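Long-range contacts in redox-sensitive transcriptional activator OxyR (Porphyromonas gingivalis, PDB 3T22), which probably binds DNA as a LysR-family transcription factor and activates genes in response to redox conditions, and is represented here by its regulatory domain alone: residues A13-P18 with Q154-Q159; K26-L31 with E195-L200. The protein carries 1 engineered substitution. One frame throughout, in Å; residues are numbered along the deposited sequence.

Interaction 1 of 2, residues A13-P18 with Q154-Q159; sequences APYLLP and QLTVEQ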
loop_
_atom_site.group_PDB
_atom_site.type_symbol
_atom_site.label_atom_id
_atom_site.label_comp_id
_atom_site.label_asym_id
_atom_site.label_seq_id
_atom_site.Cartn_x
_atom_site.Cartn_y
_atom_site.Cartn_z
ATOM N N ALA A 13 -8.689 -4.494 0.922
ATOM C CA ALA A 13 -9.299 -3.465 0.089
ATOM C C ALA A 13 -8.818 -3.401 -1.367
ATOM O O ALA A 13 -9.617 -3.265 -2.272
ATOM C CB ALA A 13 -9.164 -2.105 0.755
ATOM N N PRO A 14 -7.504 -3.462 -1.592
ATOM C CA PRO A 14 -7.026 -3.282 -2.967
ATOM C C PRO A 14 -7.356 -4.462 -3.869
ATOM O O PRO A 14 -7.329 -4.309 -5.082
ATOM C CB PRO A 14 -5.497 -3.166 -2.803
ATOM C CG PRO A 14 -5.273 -2.873 -1.361
ATOM C CD PRO A 14 -6.392 -3.547 -0.628
ATOM N N TYR A 15 -7.675 -5.612 -3.282
ATOM C CA TYR A 15 -7.869 -6.831 -4.050
ATOM C C TYR A 15 -9.345 -7.155 -4.240
ATOM O O TYR A 15 -9.720 -7.852 -5.184
ATOM C CB TYR A 15 -7.141 -8.001 -3.367
ATOM C CG TYR A 15 -5.792 -7.590 -2.836
ATOM C CD1 TYR A 15 -4.817 -7.098 -3.690
ATOM C CD2 TYR A 15 -5.501 -7.674 -1.489
ATOM C CE1 TYR A 15 -3.589 -6.704 -3.220
ATOM C CE2 TYR A 15 -4.274 -7.281 -1.006
ATOM C CZ TYR A 15 -3.325 -6.800 -1.872
ATOM O OH TYR A 15 -2.113 -6.408 -1.387
ATOM N N LEU A 16 -10.173 -6.633 -3.348
ATOM C CA LEU A 16 -11.575 -6.997 -3.320
ATOM C C LEU A 16 -12.460 -5.841 -3.744
ATOM O O LEU A 16 -13.434 -6.038 -4.458
ATOM C CB LEU A 16 -11.995 -7.491 -1.934
ATOM C CG LEU A 16 -13.516 -7.636 -1.725
ATOM C CD1 LEU A 16 -14.042 -8.851 -2.425
ATOM C CD2 LEU A 16 -13.888 -7.689 -0.230
ATOM N N LEU A 17 -12.094 -4.636 -3.335
ATOM C CA LEU A 17 -12.874 -3.458 -3.674
ATOM C C LEU A 17 -13.029 -3.238 -5.178
ATOM O O LEU A 17 -14.095 -2.832 -5.625
ATOM C CB LEU A 17 -12.308 -2.215 -2.989
ATOM C CG LEU A 17 -12.654 -2.099 -1.506
ATOM C CD1 LEU A 17 -12.602 -0.658 -1.046
ATOM C CD2 LEU A 17 -14.017 -2.705 -1.233
ATOM N N PRO A 18 -11.990 -3.499 -5.967
ATOM C CA PRO A 18 -12.163 -3.356 -7.424
ATOM C C PRO A 18 -13.183 -4.341 -8.033
ATOM O O PRO A 18 -13.937 -3.963 -8.922
ATOM C CB PRO A 18 -10.748 -3.599 -7.969
ATOM C CG PRO A 18 -9.860 -3.084 -6.882
ATOM C CD PRO A 18 -10.565 -3.546 -5.596
ATOM N N GLN A 154 -4.357 -14.718 -1.543
ATOM C CA GLN A 154 -4.656 -15.391 -2.805
ATOM C C GLN A 154 -5.422 -14.556 -3.825
ATOM O O GLN A 154 -5.241 -14.721 -5.025
ATOM C CB GLN A 154 -5.425 -16.681 -2.516
ATOM C CG GLN A 154 -5.948 -17.410 -3.730
ATOM C CD GLN A 154 -6.625 -18.711 -3.351
ATOM O OE1 GLN A 154 -7.392 -18.766 -2.390
ATOM N NE2 GLN A 154 -6.340 -19.769 -4.100
ATOM N N LEU A 155 -6.281 -13.671 -3.347
ATOM C CA LEU A 155 -7.159 -12.907 -4.216
ATOM C C LEU A 155 -6.370 -11.849 -5.015
ATOM O O LEU A 155 -6.860 -11.290 -6.006
ATOM C CB LEU A 155 -8.287 -12.271 -3.397
ATOM C CG LEU A 155 -9.547 -11.811 -4.130
ATOM C CD1 LEU A 155 -10.259 -12.978 -4.835
ATOM C CD2 LEU A 155 -10.484 -11.083 -3.164
ATOM N N THR A 156 -5.136 -11.593 -4.596
ATOM C CA THR A 156 -4.303 -10.654 -5.317
ATOM C C THR A 156 -3.767 -11.219 -6.640
ATOM O O THR A 156 -3.338 -10.441 -7.491
ATOM C CB THR A 156 -3.125 -10.123 -4.453
ATOM O OG1 THR A 156 -2.488 -9.032 -5.129
ATOM C CG2 THR A 156 -2.106 -11.201 -4.208
ATOM N N VAL A 157 -3.789 -12.544 -6.820
ATOM C CA VAL A 157 -3.164 -13.144 -8.011
ATOM C C VAL A 157 -3.831 -12.766 -9.327
ATOM O O VAL A 157 -3.148 -12.602 -10.332
ATOM C CB VAL A 157 -3.029 -14.690 -7.948
ATOM C CG1 VAL A 157 -2.376 -15.118 -6.649
ATOM C CG2 VAL A 157 -4.368 -15.367 -8.146
ATOM N N GLU A 158 -5.145 -12.589 -9.304
ATOM C CA GLU A 158 -5.886 -12.200 -10.494
ATOM C C GLU A 158 -5.611 -10.760 -10.920
ATOM O O GLU A 158 -6.234 -10.259 -11.849
ATOM C CB GLU A 158 -7.385 -12.392 -10.275
ATOM C CG GLU A 158 -7.756 -12.770 -8.860
ATOM C CD GLU A 158 -7.856 -14.264 -8.676
ATOM O OE1 GLU A 158 -8.745 -14.877 -9.298
ATOM O OE2 GLU A 158 -7.044 -14.828 -7.917
ATOM N N GLN A 159 -4.684 -10.092 -10.242
ATOM C CA GLN A 159 -4.311 -8.740 -10.632
ATOM C C GLN A 159 -2.894 -8.773 -11.154
ATOM O O GLN A 159 -2.374 -7.775 -11.657
ATOM C CB GLN A 159 -4.400 -7.783 -9.443
ATOM C CG GLN A 159 -5.817 -7.410 -9.019
ATOM C CD GLN A 159 -5.842 -6.601 -7.719
ATOM O OE1 GLN A 159 -4.871 -6.607 -6.960
ATOM N NE2 GLN A 159 -6.943 -5.900 -7.468
HETATM O O HOH W 1 -8.162 -8.747 -7.319
#

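Interaction 2 of 2, residues K26-L31 with E195-L200; sequences KELAGL and EQLIGL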
loop_
_atom_site.group_PDB
_atom_site.type_symbol
_atom_site.label_atom_id
_atom_site.label_comp_id
_atom_site.label_asym_id
_atom_site.label_seq_id
_atom_site.Cartn_x
_atom_site.Cartn_y
_atom_site.Cartn_z
ATOM N N LYS A 26 -24.688 -1.213 -9.894
ATOM C CA LYS A 26 -25.851 -1.802 -10.557
ATOM C C LYS A 26 -26.951 -2.195 -9.576
ATOM O O LYS A 26 -28.126 -1.918 -9.808
ATOM C CB LYS A 26 -25.443 -3.038 -11.366
ATOM C CG LYS A 26 -24.482 -2.767 -12.515
ATOM C CD LYS A 26 -24.016 -4.077 -13.140
ATOM C CE LYS A 26 -22.946 -3.850 -14.197
ATOM N NZ LYS A 26 -22.353 -5.130 -14.689
ATOM N N GLU A 27 -26.586 -2.902 -8.512
ATOM C CA GLU A 27 -27.576 -3.556 -7.656
ATOM C C GLU A 27 -28.130 -2.698 -6.520
ATOM O O GLU A 27 -29.246 -2.921 -6.050
ATOM C CB GLU A 27 -27.004 -4.858 -7.086
ATOM C CG GLU A 27 -28.000 -5.672 -6.276
ATOM C CD GLU A 27 -28.933 -6.487 -7.149
ATOM O OE1 GLU A 27 -28.861 -6.351 -8.388
ATOM O OE2 GLU A 27 -29.739 -7.264 -6.595
ATOM N N LEU A 28 -27.319 -1.752 -6.052
ATOM C CA LEU A 28 -27.685 -0.894 -4.927
ATOM C C LEU A 28 -27.681 0.567 -5.356
ATOM O O LEU A 28 -27.228 1.449 -4.626
ATOM C CB LEU A 28 -26.724 -1.103 -3.756
ATOM C CG LEU A 28 -26.683 -2.510 -3.156
ATOM C CD1 LEU A 28 -26.544 -3.557 -4.250
ATOM C CD2 LEU A 28 -25.552 -2.630 -2.145
ATOM N N ALA A 29 -28.193 0.800 -6.557
ATOM C CA ALA A 29 -28.249 2.115 -7.164
ATOM C C ALA A 29 -28.812 3.137 -6.171
ATOM O O ALA A 29 -29.707 2.817 -5.381
ATOM C CB ALA A 29 -29.102 2.056 -8.411
ATOM N N GLY A 30 -28.277 4.352 -6.192
ATOM C CA GLY A 30 -28.758 5.410 -5.325
ATOM C C GLY A 30 -28.384 5.303 -3.856
ATOM O O GLY A 30 -28.692 6.193 -3.065
ATOM N N LEU A 31 -27.711 4.230 -3.473
ATOM C CA LEU A 31 -27.249 4.105 -2.095
ATOM C C LEU A 31 -25.804 4.610 -1.945
ATOM O O LEU A 31 -24.906 4.198 -2.690
ATOM C CB LEU A 31 -27.381 2.655 -1.626
ATOM C CG LEU A 31 -26.720 2.260 -0.304
ATOM C CD1 LEU A 31 -27.394 2.943 0.879
ATOM C CD2 LEU A 31 -26.748 0.752 -0.148
ATOM N N GLU A 195 -28.325 -8.648 4.237
ATOM C CA GLU A 195 -28.283 -9.905 3.484
ATOM C C GLU A 195 -27.989 -9.673 1.998
ATOM O O GLU A 195 -27.360 -10.499 1.343
ATOM C CB GLU A 195 -29.575 -10.715 3.670
ATOM C CG GLU A 195 -29.859 -11.144 5.124
ATOM C CD GLU A 195 -28.920 -12.241 5.634
ATOM O OE1 GLU A 195 -28.301 -12.934 4.785
ATOM O OE2 GLU A 195 -28.801 -12.409 6.880
ATOM N N GLN A 196 -28.438 -8.543 1.476
ATOM C CA GLN A 196 -28.143 -8.150 0.104
ATOM C C GLN A 196 -26.626 -8.026 -0.077
ATOM O O GLN A 196 -26.041 -8.565 -1.037
ATOM C CB GLN A 196 -28.825 -6.811 -0.183
ATOM C CG GLN A 196 -28.864 -6.407 -1.637
ATOM C CD GLN A 196 -29.664 -5.133 -1.868
ATOM O OE1 GLN A 196 -30.375 -4.654 -0.978
ATOM N NE2 GLN A 196 -29.552 -4.579 -3.071
ATOM N N LEU A 197 -25.999 -7.299 0.844
ATOM C CA LEU A 197 -24.563 -7.066 0.799
ATOM C C LEU A 197 -23.797 -8.380 0.845
ATOM O O LEU A 197 -22.895 -8.611 0.040
ATOM C CB LEU A 197 -24.130 -6.164 1.956
ATOM C CG LEU A 197 -24.672 -4.733 1.939
ATOM C CD1 LEU A 197 -24.288 -3.996 3.213
ATOM C CD2 LEU A 197 -24.176 -3.985 0.711
ATOM N N ILE A 198 -24.158 -9.242 1.791
ATOM C CA ILE A 198 -23.497 -10.532 1.915
ATOM C C ILE A 198 -23.489 -11.239 0.557
ATOM O O ILE A 198 -22.475 -11.809 0.138
ATOM C CB ILE A 198 -24.151 -11.396 2.977
ATOM C CG1 ILE A 198 -24.033 -10.709 4.338
ATOM C CG2 ILE A 198 -23.521 -12.770 3.006
ATOM C CD1 ILE A 198 -24.676 -11.475 5.475
ATOM N N GLY A 199 -24.620 -11.179 -0.137
ATOM C CA GLY A 199 -24.727 -11.794 -1.439
ATOM C C GLY A 199 -23.796 -11.144 -2.441
ATOM O O GLY A 199 -23.090 -11.828 -3.182
ATOM N N LEU A 200 -23.795 -9.818 -2.479
ATOM C CA LEU A 200 -22.985 -9.081 -3.445
ATOM C C LEU A 200 -21.492 -9.350 -3.281
ATOM O O LEU A 200 -20.785 -9.595 -4.251
ATOM C CB LEU A 200 -23.266 -7.584 -3.346
ATOM C CG LEU A 200 -24.643 -7.130 -3.832
ATOM C CD1 LEU A 200 -24.567 -5.746 -4.432
ATOM C CD2 LEU A 200 -25.214 -8.114 -4.834
#

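Interaction 1 of 2, residues A13-P18 with Q154-Q159
Thr156 runs alongside Tyr15 in the same sense and sets its CB over one face of the tyrosine ring. Thr156 CB stands 3.9 Å from the centroid of the Tyr15 ring, 26° off the ring normal, which meets the geometry of a CH-pi contact displaced toward the rim. The hydroxyl oxygen also lies against the ring, Thr156 OG1 3.2 Å from Tyr15 CE1, because chi1 of Thr156 (-170°) turns it away from the backbone N. Pro14 CB, from the tyrosine's own segment, lies over the rim of the opposite face, so the ring sits between Pro14 and Thr156.

Gln159 comes from another direction, crossing Tyr15 at about a right angle. Its extended chain delivers OE1 to the ring edge, in plane, 3.3 Å from Tyr15 CD1. The other arm of the amide makes the one direct hydrogen bond between the segments: Gln159 NE2 donates to Pro14 O at 2.9 Å with an N-H...O angle of 174°. The carbonyl oxygen lies almost in the amide plane, so the bond fixes the rotation of that group. A water over the face of this amide donates to Tyr15 O at 2.8 Å and to Leu155 O at 3.1 Å, linking the two backbones.

Leu155 supplies the apolar flank, placing CD2 4.1 Å from Leu16 CB and CB 4.4 Å from Tyr15 CB.

Both leucines also pack on Tyr72 of strand 66-80. Residues 13-18 begin helix 13-27 and residues 154-159 form the 3-10 turn after strand 149-153, consistent with a contact between the two subdomains of a LysR regulatory domain. The second subunit also packs here: its Glu137 is hydrogen-bonded to Tyr15 OH, and its Arg141 packs on Gln159.

Interaction 2 of 2, residues K26-L31 with E195-L200
Leu28, just past the end of helix 13-27, packs against Leu197 and Leu200 of helix 191-203. The methyls Leu28 CD2 and Leu197 CD2 are modelled 3.4 Å apart, tighter than usual for carbons. Leu200 approaches Leu28 from the same helix as Leu197, but its modelled CD1 is too close to Leu28 CD1 to be real, so the apolar core is clear in outline but doubtful in fine detail.

Toward solvent the fit relaxes. Gln196 extends from its helix with CG anti to the backbone N (chi1 -168°) and runs antiparallel to the Leu28 side chain, leaving NE2 3.4 Å from Leu28 CD1. Its amide plane stands 84° from the carboxylate plane of exposed Glu27, and there the aliphatic part does the touching: Glu27 CG lies 3.7 Å from Gln196 NE2.

A type II beta turn, Leu28 to Leu31, with Gly30 at positive phi and Leu31 N bonded to Leu28 O, leads the chain on to strand 33-37. Strand 4-8, helix 13-27 and parallel strand 33-37 thus make a beta-alpha-beta crossover, a unit of periplasmic-binding-protein-like domains.

Interactions 1 and 2 share helix 13-27, one at its beginning and the other at its end, with centres 20 Å apart and no touch between them. The first is a buried contact, its centre about 9 Å from the centre of the chain; the second, its centre about 21 Å from that point, is only partly buried. Their chemistry also differs: the inner contact combines ring packing with a direct hydrogen bond and a bridging water, whereas the outer one relies on leucines bordered by polar chains. The assembly separates them too. The second subunit reaches residues of interaction 1, but no other chain of the assembly touches the segments of interaction 2.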